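Side-chain contacts in IroE-like serine hydrolase (Shewanella oneidensis, PDB 3GFF), which probably hydrolyses ester bonds as a serine hydrolase of the esterase D family, built on an alpha/beta-hydrolase fold: residues A154-R159 and E184-K189; D225-L230 and L235-K240; F263-I268 and S288-H293; D282-L287 and V295-Q300. All coordinates share one frame; numbering follows the deposited sequence.

Interaction 1 of 4, residues A154-R159 and E184-K189; sequences ALRTDR and EERVVK
Arg156 and Arg186 mark the closest backbone approach, their CA atoms 6.0 Å apart, where the end of helix 146-156 meets the last turn of helix 178-189. The first helix stops in a Schellman motif: Arg159 N bonds to Ala154 O and Asp158 N to Leu155 O, with Asp158 as the C-prime residue at positive phi, its carboxylate facing Arg186. Both helices belong to the alpha/beta-hydrolase fold; the bridge ties the end of one to the next along the chain. Arginine suits the place, long enough to cross the neighbouring helix end and still bring two N-H groups to Asp158. Arg186 CG lies anti to the backbone N (chi1 -179°) and a bend at chi2 lays Arg186 CD 3.3 Å from Arg156 O. The Arg186 guanidinium grips Asp158 OD1 side-on, NE at 3.1 Å and NH2 at 3.2 Å, the oxygen near the guanidinium plane although the two flat groups are turned 65° apart. Arg186 NH1 bonds to Gly190 O, and Phe192 adds a cation-pi contact. An alanine in place of Arg186 would remove both donors and is likely to leave Asp158 without its ionic mate. Arg156 CG rests 3.8 Å from Arg186 CB, while the Arg156 guanidinium pairs with Glu153.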
loop_
_atom_site.group_PDB
_atom_site.type_symbol
_atom_site.label_atom_id
_atom_site.label_comp_id
_atom_site.label_asym_id
_atom_site.label_seq_id
_atom_site.Cartn_x
_atom_site.Cartn_y
_atom_site.Cartn_z
ATOM N N ALA A 154 -9.716 -22.278 -9.719
ATOM C CA ALA A 154 -8.410 -22.929 -9.754
ATOM C C ALA A 154 -8.345 -23.891 -8.563
ATOM O O ALA A 154 -8.021 -25.063 -8.737
ATOM C CB ALA A 154 -7.274 -21.877 -9.699
ATOM N N LEU A 155 -8.697 -23.399 -7.370
ATOM C CA LEU A 155 -8.756 -24.241 -6.182
ATOM C C LEU A 155 -9.815 -25.314 -6.406
ATOM O O LEU A 155 -9.516 -26.499 -6.333
ATOM C CB LEU A 155 -9.017 -23.408 -4.901
ATOM C CG LEU A 155 -8.921 -24.042 -3.486
ATOM C CD1 LEU A 155 -7.497 -24.403 -3.081
ATOM C CD2 LEU A 155 -9.533 -23.081 -2.394
ATOM N N ARG A 156 -11.025 -24.913 -6.787
ATOM C CA ARG A 156 -12.112 -25.875 -6.972
ATOM C C ARG A 156 -11.781 -27.046 -7.903
ATOM O O ARG A 156 -12.196 -28.194 -7.637
ATOM C CB ARG A 156 -13.407 -25.202 -7.484
ATOM C CG ARG A 156 -14.646 -26.101 -7.280
ATOM C CD ARG A 156 -15.897 -25.573 -8.008
ATOM N NE ARG A 156 -15.773 -25.787 -9.442
ATOM C CZ ARG A 156 -16.126 -26.897 -10.091
ATOM N NH1 ARG A 156 -16.686 -27.922 -9.460
ATOM N NH2 ARG A 156 -15.949 -26.970 -11.405
ATOM N N THR A 157 -11.051 -26.766 -8.983
ATOM C CA THR A 157 -10.719 -27.784 -9.987
ATOM C C THR A 157 -9.288 -28.372 -9.889
ATOM O O THR A 157 -8.758 -28.928 -10.852
ATOM C CB THR A 157 -10.981 -27.203 -11.385
ATOM O OG1 THR A 157 -10.147 -26.057 -11.596
ATOM C CG2 THR A 157 -12.427 -26.771 -11.480
ATOM N N ASP A 158 -8.683 -28.231 -8.713
ATOM C CA ASP A 158 -7.381 -28.801 -8.363
ATOM C C ASP A 158 -6.234 -28.503 -9.331
ATOM O O ASP A 158 -5.380 -29.342 -9.536
ATOM C CB ASP A 158 -7.566 -30.298 -8.137
ATOM C CG ASP A 158 -8.666 -30.579 -7.113
ATOM O OD1 ASP A 158 -9.149 -29.600 -6.528
ATOM O OD2 ASP A 158 -9.043 -31.743 -6.898
ATOM N N ARG A 159 -6.188 -27.282 -9.866
ATOM C CA ARG A 159 -5.148 -26.943 -10.843
ATOM C C ARG A 159 -3.811 -27.079 -10.144
ATOM O O ARG A 159 -3.617 -26.476 -9.090
ATOM C CB ARG A 159 -5.305 -25.517 -11.406
ATOM C CG ARG A 159 -6.648 -25.249 -12.046
ATOM C CD ARG A 159 -7.069 -26.392 -12.982
ATOM N NE ARG A 159 -8.160 -25.988 -13.861
ATOM C CZ ARG A 159 -8.009 -25.505 -15.102
ATOM N NH1 ARG A 159 -6.811 -25.342 -15.643
ATOM N NH2 ARG A 159 -9.079 -25.197 -15.824
ATOM N N GLU A 184 -18.833 -24.859 -2.240
ATOM C CA GLU A 184 -19.092 -25.476 -0.959
ATOM C C GLU A 184 -18.917 -27.006 -1.048
ATOM O O GLU A 184 -18.390 -27.616 -0.133
ATOM C CB GLU A 184 -20.516 -25.146 -0.510
ATOM C CG GLU A 184 -20.732 -23.689 -0.094
ATOM C CD GLU A 184 -22.196 -23.368 0.149
ATOM O OE1 GLU A 184 -23.067 -24.140 -0.296
ATOM O OE2 GLU A 184 -22.485 -22.334 0.753
ATOM N N GLU A 185 -19.406 -27.609 -2.132
ATOM C CA GLU A 185 -19.262 -29.037 -2.367
ATOM C C GLU A 185 -17.776 -29.427 -2.368
ATOM O O GLU A 185 -17.389 -30.444 -1.805
ATOM C CB GLU A 185 -19.925 -29.425 -3.683
ATOM C CG GLU A 185 -21.427 -29.346 -3.582
ATOM C CD GLU A 185 -22.203 -29.798 -4.810
ATOM O OE1 GLU A 185 -21.609 -30.204 -5.854
ATOM O OE2 GLU A 185 -23.451 -29.753 -4.688
ATOM N N ARG A 186 -16.941 -28.585 -2.958
ATOM C CA ARG A 186 -15.511 -28.858 -3.003
ATOM C C ARG A 186 -14.873 -28.816 -1.611
ATOM O O ARG A 186 -14.029 -29.650 -1.305
ATOM C CB ARG A 186 -14.806 -27.880 -3.932
ATOM C CG ARG A 186 -13.306 -28.120 -4.043
ATOM C CD ARG A 186 -12.978 -29.407 -4.694
ATOM N NE ARG A 186 -11.551 -29.759 -4.614
ATOM C CZ ARG A 186 -10.997 -30.462 -3.628
ATOM N NH1 ARG A 186 -11.748 -30.857 -2.619
ATOM N NH2 ARG A 186 -9.693 -30.780 -3.642
ATOM N N VAL A 187 -15.267 -27.825 -0.808
ATOM C CA VAL A 187 -14.816 -27.635 0.597
ATOM C C VAL A 187 -15.127 -28.880 1.465
ATOM O O VAL A 187 -14.223 -29.468 2.071
ATOM C CB VAL A 187 -15.461 -26.331 1.182
ATOM C CG1 VAL A 187 -15.392 -26.263 2.702
ATOM C CG2 VAL A 187 -14.835 -25.117 0.562
ATOM N N VAL A 188 -16.388 -29.302 1.483
ATOM C CA VAL A 188 -16.807 -30.535 2.193
ATOM C C VAL A 188 -15.995 -31.779 1.772
ATOM O O VAL A 188 -15.605 -32.602 2.612
ATOM C CB VAL A 188 -18.303 -30.845 1.961
ATOM C CG1 VAL A 188 -18.668 -32.303 2.405
ATOM C CG2 VAL A 188 -19.172 -29.818 2.675
ATOM N N LYS A 189 -15.761 -31.900 0.467
ATOM C CA LYS A 189 -14.963 -32.983 -0.105
ATOM C C LYS A 189 -13.502 -32.833 0.366
ATOM O O LYS A 189 -12.806 -33.798 0.519
ATOM C CB LYS A 189 -15.092 -32.947 -1.633
ATOM C CG LYS A 189 -14.202 -33.898 -2.403
ATOM C CD LYS A 189 -14.583 -33.854 -3.886
ATOM C CE LYS A 189 -13.949 -34.995 -4.680
ATOM N NZ LYS A 189 -14.870 -35.433 -5.802
#

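Interaction 2 of 4, residues D225-L230 and L235-K240; sequences DKLTKL and LGFMAK
Leu235, at the start of strand 235-241, meets helix 215-230 through one methyl: its CD2 lies 3.9 Å from Leu227 CD2, and the two side chains cross at about a right angle. Leucine suits this position because it reaches across the gap with nothing polar to satisfy. Gly236 follows, its backbone hydrogen-bonded to Lys195 and Leu197 of the neighbouring strand 195-201. Phe237 supplies most of the strand's share, facing Leu227 of the helix. With CG anti to its backbone N (chi1 171°), the ring is sent toward the helix, and Leu227 lies over one face. Leu227 CD1 sits 3.7 Å from the Phe237 centroid, 26° off the normal, in a CH-pi contact, and 3.4 Å from Phe237 CE1. Leu227 CB lies over the same face, 3.6 Å from Phe237 CE2. At the ring edge, near its plane, Thr228 OG1 stands 3.6 Å from Phe237 CE2, while Ala224 O accepts a hydrogen bond from that hydroxyl within the helix. Met238, a selenomethionine, turns away from the helix, in keeping with the alternation of a strand.

The segment axes pass 9.0 Å apart at 140°, the helix-on-sheet layering of an alpha/beta-hydrolase fold at its edge strand. With no hydrogen bond between the two segments, the fit depends on the shapes of leucine and phenylalanine, and the one hydroxyl nearby is already paired within its own helix.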
loop_
_atom_site.group_PDB
_atom_site.type_symbol
_atom_site.label_atom_id
_atom_site.label_comp_id
_atom_site.label_asym_id
_atom_site.label_seq_id
_atom_site.Cartn_x
_atom_site.Cartn_y
_atom_site.Cartn_z
ATOM N N ASP A 225 -16.628 -18.321 7.112
ATOM C CA ASP A 225 -17.103 -19.013 8.325
ATOM C C ASP A 225 -17.226 -20.499 8.050
ATOM O O ASP A 225 -16.845 -21.305 8.884
ATOM C CB ASP A 225 -18.443 -18.465 8.835
ATOM C CG ASP A 225 -18.300 -17.147 9.605
ATOM O OD1 ASP A 225 -17.144 -16.671 9.777
ATOM O OD2 ASP A 225 -19.348 -16.577 10.045
ATOM N N LYS A 226 -17.717 -20.862 6.862
ATOM C CA LYS A 226 -17.843 -22.275 6.497
ATOM C C LYS A 226 -16.476 -22.927 6.364
ATOM O O LYS A 226 -16.270 -24.025 6.885
ATOM C CB LYS A 226 -18.692 -22.483 5.239
ATOM C CG LYS A 226 -18.846 -23.941 4.823
ATOM C CD LYS A 226 -19.774 -24.106 3.632
ATOM C CE LYS A 226 -21.188 -24.229 4.049
ATOM N NZ LYS A 226 -21.398 -25.590 4.645
ATOM N N LEU A 227 -15.537 -22.255 5.706
ATOM C CA LEU A 227 -14.176 -22.784 5.579
ATOM C C LEU A 227 -13.505 -22.971 6.967
ATOM O O LEU A 227 -12.796 -23.951 7.211
ATOM C CB LEU A 227 -13.318 -21.878 4.696
ATOM C CG LEU A 227 -13.422 -21.997 3.174
ATOM C CD1 LEU A 227 -12.807 -20.835 2.552
ATOM C CD2 LEU A 227 -12.750 -23.263 2.662
ATOM N N THR A 228 -13.730 -22.017 7.865
ATOM C CA THR A 228 -13.136 -22.047 9.195
ATOM C C THR A 228 -13.699 -23.192 10.017
ATOM O O THR A 228 -12.934 -23.979 10.582
ATOM C CB THR A 228 -13.384 -20.697 9.960
ATOM O OG1 THR A 228 -12.787 -19.617 9.227
ATOM C CG2 THR A 228 -12.802 -20.752 11.390
ATOM N N LYS A 229 -15.029 -23.288 10.050
ATOM C CA LYS A 229 -15.722 -24.306 10.800
ATOM C C LYS A 229 -15.421 -25.715 10.252
ATOM O O LYS A 229 -15.121 -26.629 11.032
ATOM C CB LYS A 229 -17.240 -24.064 10.780
ATOM C CG LYS A 229 -17.951 -24.771 11.934
ATOM C CD LYS A 229 -19.441 -25.020 11.712
ATOM C CE LYS A 229 -19.667 -26.197 10.755
ATOM N NZ LYS A 229 -21.110 -26.541 10.629
ATOM N N LEU A 230 -15.531 -25.875 8.922
ATOM C CA LEU A 230 -15.264 -27.158 8.228
ATOM C C LEU A 230 -13.804 -27.574 8.277
ATOM O O LEU A 230 -13.523 -28.777 8.333
ATOM C CB LEU A 230 -15.724 -27.148 6.769
ATOM C CG LEU A 230 -17.159 -27.586 6.489
ATOM C CD1 LEU A 230 -18.250 -27.003 7.442
ATOM C CD2 LEU A 230 -17.431 -27.250 5.020
ATOM N N LEU A 235 -5.610 -27.643 3.536
ATOM C CA LEU A 235 -5.758 -26.251 3.171
ATOM C C LEU A 235 -5.468 -25.313 4.349
ATOM O O LEU A 235 -6.162 -25.371 5.383
ATOM C CB LEU A 235 -7.181 -25.957 2.704
ATOM C CG LEU A 235 -7.505 -24.529 2.240
ATOM C CD1 LEU A 235 -6.925 -24.187 0.880
ATOM C CD2 LEU A 235 -9.045 -24.345 2.221
ATOM N N GLY A 236 -4.455 -24.462 4.171
ATOM C CA GLY A 236 -4.129 -23.388 5.133
ATOM C C GLY A 236 -5.018 -22.232 4.694
ATOM O O GLY A 236 -4.939 -21.775 3.554
ATOM N N PHE A 237 -5.890 -21.783 5.581
ATOM C CA PHE A 237 -6.855 -20.771 5.248
ATOM C C PHE A 237 -6.830 -19.630 6.221
ATOM O O PHE A 237 -6.639 -19.799 7.449
ATOM C CB PHE A 237 -8.268 -21.380 5.252
ATOM C CG PHE A 237 -9.383 -20.361 5.115
ATOM C CD1 PHE A 237 -9.550 -19.659 3.930
ATOM C CD2 PHE A 237 -10.289 -20.148 6.142
ATOM C CE1 PHE A 237 -10.537 -18.716 3.814
ATOM C CE2 PHE A 237 -11.312 -19.223 6.019
ATOM C CZ PHE A 237 -11.436 -18.500 4.869
HETATM N N MSE A 238 -6.988 -18.445 5.681
HETATM C CA MSE A 238 -7.266 -17.348 6.580
HETATM C C MSE A 238 -7.988 -16.209 5.861
HETATM O O MSE A 238 -7.784 -16.000 4.677
HETATM C CB MSE A 238 -6.003 -17.013 7.365
HETATM C CG MSE A 238 -5.155 -15.951 6.935
HETATM SE SE MSE A 238 -5.404 -14.558 8.193
HETATM C CE MSE A 238 -5.983 -15.601 9.732
ATOM N N ALA A 239 -8.920 -15.578 6.569
ATOM C CA ALA A 239 -9.684 -14.455 6.059
ATOM C C ALA A 239 -9.517 -13.245 6.987
ATOM O O ALA A 239 -9.200 -13.405 8.171
ATOM C CB ALA A 239 -11.190 -14.814 5.938
ATOM N N LYS A 240 -9.646 -12.059 6.418
ATOM C CA LYS A 240 -9.655 -10.824 7.182
ATOM C C LYS A 240 -10.761 -9.943 6.637
ATOM O O LYS A 240 -10.878 -9.766 5.439
ATOM C CB LYS A 240 -8.304 -10.097 7.182
ATOM C CG LYS A 240 -8.352 -8.770 7.990
ATOM C CD LYS A 240 -7.019 -8.024 8.131
ATOM C CE LYS A 240 -6.315 -8.263 9.474
ATOM N NZ LYS A 240 -5.070 -7.447 9.527
#

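Interaction 3 of 4, residues F263-I268 and S288-H293; sequences FKDFAI and SERFGH
Asp265 and Arg290 form a salt bridge in which one carboxylate oxygen takes both donors: NH1 and NH2 of Arg290 each lie 2.9 Å from Asp265 OD2. The grip is end-on, the oxygen close to the guanidinium plane, but the carboxylate is turned 73° from that plane and is approached on its anti side. Both bonds are well bent, as expected when two N-H groups of one guanidinium share a single acceptor. Arginine suits the place because its long chain can bridge backbones that are far apart: the CA atoms of Asp265 and Arg290 are 10.9 Å from each other. Arg290 CG lies anti to the backbone N (chi1 -173°), and a bend at chi3 presents the two terminal nitrogens together to Asp265.

The bridge joins the loop that leaves helix 250-263 to the last turn of helix 277-291, so the chain folds back on itself beside the main sheet of the alpha/beta-hydrolase fold. Arg290 and Phe291 both touch Gln196 of strand 195-201.

Beside the charged pair, Phe266 and Phe291 reach for each other from opposite directions. Phe266 CZ comes 3.5 Å from Phe291 CE1, which lies at the edge of the Phe266 ring near its plane. The ring planes stand 89° apart with centroids 5.7 Å from each other. Within the loop, Phe263 CD1 sits 3.6 Å above the centre of a Phe266 face, and Leu287 and Val295 also touch the Phe266 side chain. Flat, wholly apolar rings suit this spot, where they meet other hydrocarbon groups and bring no polar atom of their own to satisfy.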
loop_
_atom_site.group_PDB
_atom_site.type_symbol
_atom_site.label_atom_id
_atom_site.label_comp_id
_atom_site.label_asym_id
_atom_site.label_seq_id
_atom_site.Cartn_x
_atom_site.Cartn_y
_atom_site.Cartn_z
ATOM N N PHE A 263 4.014 -15.090 3.487
ATOM C CA PHE A 263 5.471 -15.158 3.675
ATOM C C PHE A 263 6.011 -14.879 5.072
ATOM O O PHE A 263 7.234 -14.785 5.275
ATOM C CB PHE A 263 6.141 -14.215 2.681
ATOM C CG PHE A 263 5.988 -14.657 1.267
ATOM C CD1 PHE A 263 6.518 -15.868 0.851
ATOM C CD2 PHE A 263 5.339 -13.866 0.340
ATOM C CE1 PHE A 263 6.389 -16.273 -0.463
ATOM C CE2 PHE A 263 5.217 -14.263 -0.948
ATOM C CZ PHE A 263 5.728 -15.461 -1.355
ATOM N N LYS A 264 5.096 -14.794 6.025
ATOM C CA LYS A 264 5.382 -14.491 7.405
ATOM C C LYS A 264 6.480 -15.357 8.020
ATOM O O LYS A 264 7.463 -14.849 8.566
ATOM C CB LYS A 264 4.078 -14.643 8.210
ATOM C CG LYS A 264 4.126 -14.160 9.660
ATOM C CD LYS A 264 2.735 -14.319 10.373
ATOM C CE LYS A 264 1.566 -13.710 9.545
ATOM N NZ LYS A 264 0.284 -13.398 10.283
ATOM N N ASP A 265 6.338 -16.676 7.895
ATOM C CA ASP A 265 7.271 -17.586 8.547
ATOM C C ASP A 265 8.608 -17.811 7.823
ATOM O O ASP A 265 9.388 -18.654 8.257
ATOM C CB ASP A 265 6.568 -18.914 8.794
ATOM C CG ASP A 265 5.380 -18.769 9.678
ATOM O OD1 ASP A 265 5.413 -17.962 10.628
ATOM O OD2 ASP A 265 4.386 -19.476 9.431
ATOM N N PHE A 266 8.858 -17.055 6.746
ATOM C CA PHE A 266 10.085 -17.192 5.921
ATOM C C PHE A 266 11.244 -16.406 6.471
ATOM O O PHE A 266 12.399 -16.652 6.090
ATOM C CB PHE A 266 9.853 -16.705 4.485
ATOM C CG PHE A 266 9.031 -17.627 3.636
ATOM C CD1 PHE A 266 7.732 -17.969 3.986
ATOM C CD2 PHE A 266 9.533 -18.099 2.433
ATOM C CE1 PHE A 266 6.982 -18.785 3.193
ATOM C CE2 PHE A 266 8.770 -18.906 1.618
ATOM C CZ PHE A 266 7.483 -19.244 1.997
ATOM N N ALA A 267 10.922 -15.428 7.321
ATOM C CA ALA A 267 11.911 -14.569 7.991
ATOM C C ALA A 267 12.799 -15.352 8.975
ATOM O O ALA A 267 12.336 -16.212 9.715
ATOM C CB ALA A 267 11.182 -13.400 8.732
ATOM N N ILE A 268 14.083 -15.040 8.956
ATOM C CA ILE A 268 15.085 -15.666 9.819
ATOM C C ILE A 268 15.589 -14.560 10.750
ATOM O O ILE A 268 16.177 -13.570 10.290
ATOM C CB ILE A 268 16.259 -16.240 8.979
ATOM C CG1 ILE A 268 15.786 -17.414 8.110
ATOM C CG2 ILE A 268 17.405 -16.705 9.855
ATOM C CD1 ILE A 268 16.853 -17.870 7.072
ATOM N N SER A 288 8.146 -26.133 3.396
ATOM C CA SER A 288 8.054 -27.094 2.305
ATOM C C SER A 288 6.812 -27.999 2.405
ATOM O O SER A 288 6.150 -28.275 1.396
ATOM C CB SER A 288 9.319 -27.937 2.224
ATOM O OG SER A 288 10.399 -27.106 1.814
ATOM N N GLU A 289 6.519 -28.462 3.620
ATOM C CA GLU A 289 5.396 -29.333 3.821
ATOM C C GLU A 289 4.089 -28.539 3.622
ATOM O O GLU A 289 3.110 -29.088 3.097
ATOM C CB GLU A 289 5.519 -30.035 5.189
ATOM C CG GLU A 289 6.809 -30.910 5.250
ATOM C CD GLU A 289 6.957 -31.832 6.483
ATOM O OE1 GLU A 289 6.498 -31.450 7.603
ATOM O OE2 GLU A 289 7.584 -32.932 6.324
ATOM N N ARG A 290 4.101 -27.249 3.983
ATOM C CA ARG A 290 2.924 -26.369 3.873
ATOM C C ARG A 290 2.609 -26.061 2.395
ATOM O O ARG A 290 1.451 -26.148 1.957
ATOM C CB ARG A 290 3.156 -25.062 4.658
ATOM C CG ARG A 290 1.943 -24.101 4.764
ATOM C CD ARG A 290 2.299 -22.760 5.368
ATOM N NE ARG A 290 2.799 -22.898 6.728
ATOM C CZ ARG A 290 3.397 -21.936 7.456
ATOM N NH1 ARG A 290 3.577 -20.701 6.985
ATOM N NH2 ARG A 290 3.812 -22.221 8.681
ATOM N N PHE A 291 3.642 -25.731 1.621
ATOM C CA PHE A 291 3.470 -25.455 0.187
ATOM C C PHE A 291 3.380 -26.734 -0.677
ATOM O O PHE A 291 3.113 -26.659 -1.870
ATOM C CB PHE A 291 4.586 -24.521 -0.334
ATOM C CG PHE A 291 4.426 -23.062 0.087
ATOM C CD1 PHE A 291 4.821 -22.635 1.339
ATOM C CD2 PHE A 291 3.926 -22.111 -0.811
ATOM C CE1 PHE A 291 4.697 -21.309 1.715
ATOM C CE2 PHE A 291 3.770 -20.784 -0.441
ATOM C CZ PHE A 291 4.178 -20.371 0.817
ATOM N N GLY A 292 3.565 -27.906 -0.083
ATOM C CA GLY A 292 3.541 -29.155 -0.864
ATOM C C GLY A 292 4.642 -29.205 -1.924
ATOM O O GLY A 292 4.588 -30.013 -2.830
ATOM N N HIS A 293 5.648 -28.343 -1.791
ATOM C CA HIS A 293 6.787 -28.279 -2.707
ATOM C C HIS A 293 7.997 -27.769 -1.934
ATOM O O HIS A 293 7.833 -27.038 -0.970
ATOM C CB HIS A 293 6.516 -27.311 -3.863
ATOM C CG HIS A 293 5.394 -27.720 -4.769
ATOM N ND1 HIS A 293 5.437 -28.862 -5.548
ATOM C CD2 HIS A 293 4.222 -27.105 -5.065
ATOM C CE1 HIS A 293 4.327 -28.937 -6.266
ATOM N NE2 HIS A 293 3.578 -27.881 -5.996
#

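Interaction 4 of 4, residues D282-L287 and V295-Q300; sequences DQYGVL and VTPSQQ
Tyr284 and Pro297 make the dense heart of this contact. The proline lies over one face of the tyrosine ring, its CG 3.7 Å from the centroid and 8° off the normal, a CH-pi contact. Proline suits this role with a compact, rigid ring whose CH bonds can be offered to an aromatic cloud. Leu287 CD1 lies against the opposite face, offset toward its rim, so the ring is held from both sides, and Val295 O lies at its edge, 3.5 Å from Tyr284 CD2. Val295 CG1, anti to the backbone N (chi1 172°), is the methyl turned into the corner, 3.7 Å from Tyr284 CD2 and 3.9 Å from Leu287 CB. The outward side is looser: Thr296 points away from helix 277-291, and beyond Pro297 the chain departs into helix 299-311, where Ser298 is the N-cap. A leucine in place of Tyr284 would probably leave Pro297 without its aromatic face and Phe266 O without the hydroxyl that bonds to it. With no hydrogen bond between them, the two segments meet through aromatic and aliphatic contact; Ser288 OG, which bonds Val295 N, adds a polar tie, and the buried tyrosine hydroxyl finds its partner in the preceding loop.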
loop_
_atom_site.group_PDB
_atom_site.type_symbol
_atom_site.label_atom_id
_atom_site.label_comp_id
_atom_site.label_asym_id
_atom_site.label_seq_id
_atom_site.Cartn_x
_atom_site.Cartn_y
_atom_site.Cartn_z
ATOM N N ASP A 282 14.804 -26.865 9.802
ATOM C CA ASP A 282 13.494 -27.330 10.265
ATOM C C ASP A 282 12.399 -26.369 9.801
ATOM O O ASP A 282 11.362 -26.805 9.270
ATOM C CB ASP A 282 13.474 -27.459 11.804
ATOM C CG ASP A 282 14.447 -28.532 12.353
ATOM O OD1 ASP A 282 15.052 -29.321 11.592
ATOM O OD2 ASP A 282 14.578 -28.591 13.602
ATOM N N GLN A 283 12.648 -25.070 10.019
ATOM C CA GLN A 283 11.768 -23.973 9.602
ATOM C C GLN A 283 11.387 -24.133 8.138
ATOM O O GLN A 283 10.202 -24.077 7.768
ATOM C CB GLN A 283 12.478 -22.614 9.819
ATOM C CG GLN A 283 11.790 -21.423 9.250
ATOM C CD GLN A 283 12.602 -20.143 9.385
ATOM O OE1 GLN A 283 13.791 -20.173 9.669
ATOM N NE2 GLN A 283 11.943 -19.004 9.197
ATOM N N TYR A 284 12.395 -24.331 7.297
ATOM C CA TYR A 284 12.127 -24.507 5.872
ATOM C C TYR A 284 11.505 -25.878 5.534
ATOM O O TYR A 284 10.795 -26.002 4.532
ATOM C CB TYR A 284 13.336 -24.079 5.026
ATOM C CG TYR A 284 13.313 -22.578 4.853
ATOM C CD1 TYR A 284 13.725 -21.730 5.882
ATOM C CD2 TYR A 284 12.824 -22.006 3.681
ATOM C CE1 TYR A 284 13.649 -20.356 5.765
ATOM C CE2 TYR A 284 12.740 -20.638 3.539
ATOM C CZ TYR A 284 13.136 -19.808 4.589
ATOM O OH TYR A 284 13.083 -18.451 4.428
ATOM N N GLY A 285 11.703 -26.872 6.402
ATOM C CA GLY A 285 11.039 -28.160 6.255
ATOM C C GLY A 285 9.532 -27.969 6.426
ATOM O O GLY A 285 8.746 -28.496 5.660
ATOM N N VAL A 286 9.144 -27.169 7.411
ATOM C CA VAL A 286 7.746 -26.882 7.678
ATOM C C VAL A 286 7.135 -26.114 6.498
ATOM O O VAL A 286 6.037 -26.467 6.038
ATOM C CB VAL A 286 7.549 -26.096 9.002
ATOM C CG1 VAL A 286 6.037 -25.737 9.220
ATOM C CG2 VAL A 286 8.123 -26.897 10.185
ATOM N N LEU A 287 7.851 -25.101 5.989
ATOM C CA LEU A 287 7.366 -24.325 4.818
ATOM C C LEU A 287 7.181 -25.250 3.618
ATOM O O LEU A 287 6.166 -25.174 2.912
ATOM C CB LEU A 287 8.305 -23.151 4.469
ATOM C CG LEU A 287 8.464 -22.062 5.547
ATOM C CD1 LEU A 287 9.445 -20.987 5.134
ATOM C CD2 LEU A 287 7.093 -21.497 5.853
ATOM N N VAL A 295 10.869 -25.724 -0.444
ATOM C CA VAL A 295 11.029 -24.292 -0.165
ATOM C C VAL A 295 12.351 -24.153 0.569
ATOM O O VAL A 295 12.583 -24.832 1.563
ATOM C CB VAL A 295 9.865 -23.745 0.685
ATOM C CG1 VAL A 295 10.116 -22.286 1.161
ATOM C CG2 VAL A 295 8.573 -23.866 -0.092
ATOM N N THR A 296 13.207 -23.258 0.075
ATOM C CA THR A 296 14.554 -23.044 0.634
ATOM C C THR A 296 14.851 -21.548 0.799
ATOM O O THR A 296 14.316 -20.731 0.063
ATOM C CB THR A 296 15.638 -23.685 -0.264
ATOM O OG1 THR A 296 15.371 -23.356 -1.631
ATOM C CG2 THR A 296 15.621 -25.217 -0.133
ATOM N N PRO A 297 15.674 -21.185 1.792
ATOM C CA PRO A 297 15.935 -19.781 1.943
ATOM C C PRO A 297 16.526 -19.113 0.691
ATOM O O PRO A 297 17.393 -19.674 0.027
ATOM C CB PRO A 297 16.930 -19.732 3.086
ATOM C CG PRO A 297 16.766 -21.003 3.805
ATOM C CD PRO A 297 16.337 -21.994 2.837
ATOM N N SER A 298 16.010 -17.925 0.394
ATOM C CA SER A 298 16.500 -17.105 -0.688
ATOM C C SER A 298 17.994 -16.878 -0.573
ATOM O O SER A 298 18.466 -16.427 0.469
ATOM C CB SER A 298 15.822 -15.727 -0.675
ATOM O OG SER A 298 16.655 -14.753 -1.326
ATOM N N GLN A 299 18.715 -17.161 -1.658
ATOM C CA GLN A 299 20.168 -16.924 -1.736
ATOM C C GLN A 299 20.559 -15.450 -1.428
ATOM O O GLN A 299 21.544 -15.209 -0.724
ATOM C CB GLN A 299 20.673 -17.278 -3.140
ATOM C CG GLN A 299 22.130 -17.722 -3.197
ATOM C CD GLN A 299 22.302 -19.222 -2.947
ATOM O OE1 GLN A 299 21.371 -20.025 -3.175
ATOM N NE2 GLN A 299 23.509 -19.619 -2.510
ATOM N N GLN A 300 19.819 -14.470 -1.974
ATOM C CA GLN A 300 20.090 -13.030 -1.697
ATOM C C GLN A 300 19.954 -12.702 -0.222
ATOM O O GLN A 300 20.756 -11.960 0.333
ATOM C CB GLN A 300 19.052 -12.104 -2.358
ATOM C CG GLN A 300 19.170 -11.886 -3.813
ATOM C CD GLN A 300 18.125 -10.930 -4.310
ATOM O OE1 GLN A 300 17.910 -9.866 -3.721
ATOM N NE2 GLN A 300 17.467 -11.297 -5.423
#

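How the interactions relate
Interaction 4 is the most buried of the four and has no hydrogen bond across its segments; interactions 1, 2 and 3 are partly buried. The ion pairs of interactions 1 and 3 thus lie in partly buried places, whereas interactions 2 and 4 rely on CH-pi and aliphatic packing, interaction 2 between a helix and the edge strand. Two clusters result. Interactions 1 and 2 touch where Val187 packs on Leu227 and Leu230, linking neighbouring helices. Interactions 3 and 4 share helix 277-291, their centres about 6 Å apart, and are joined through Ser288 OG and Val295 N, 2.7 Å apart in a probable hydrogen bond.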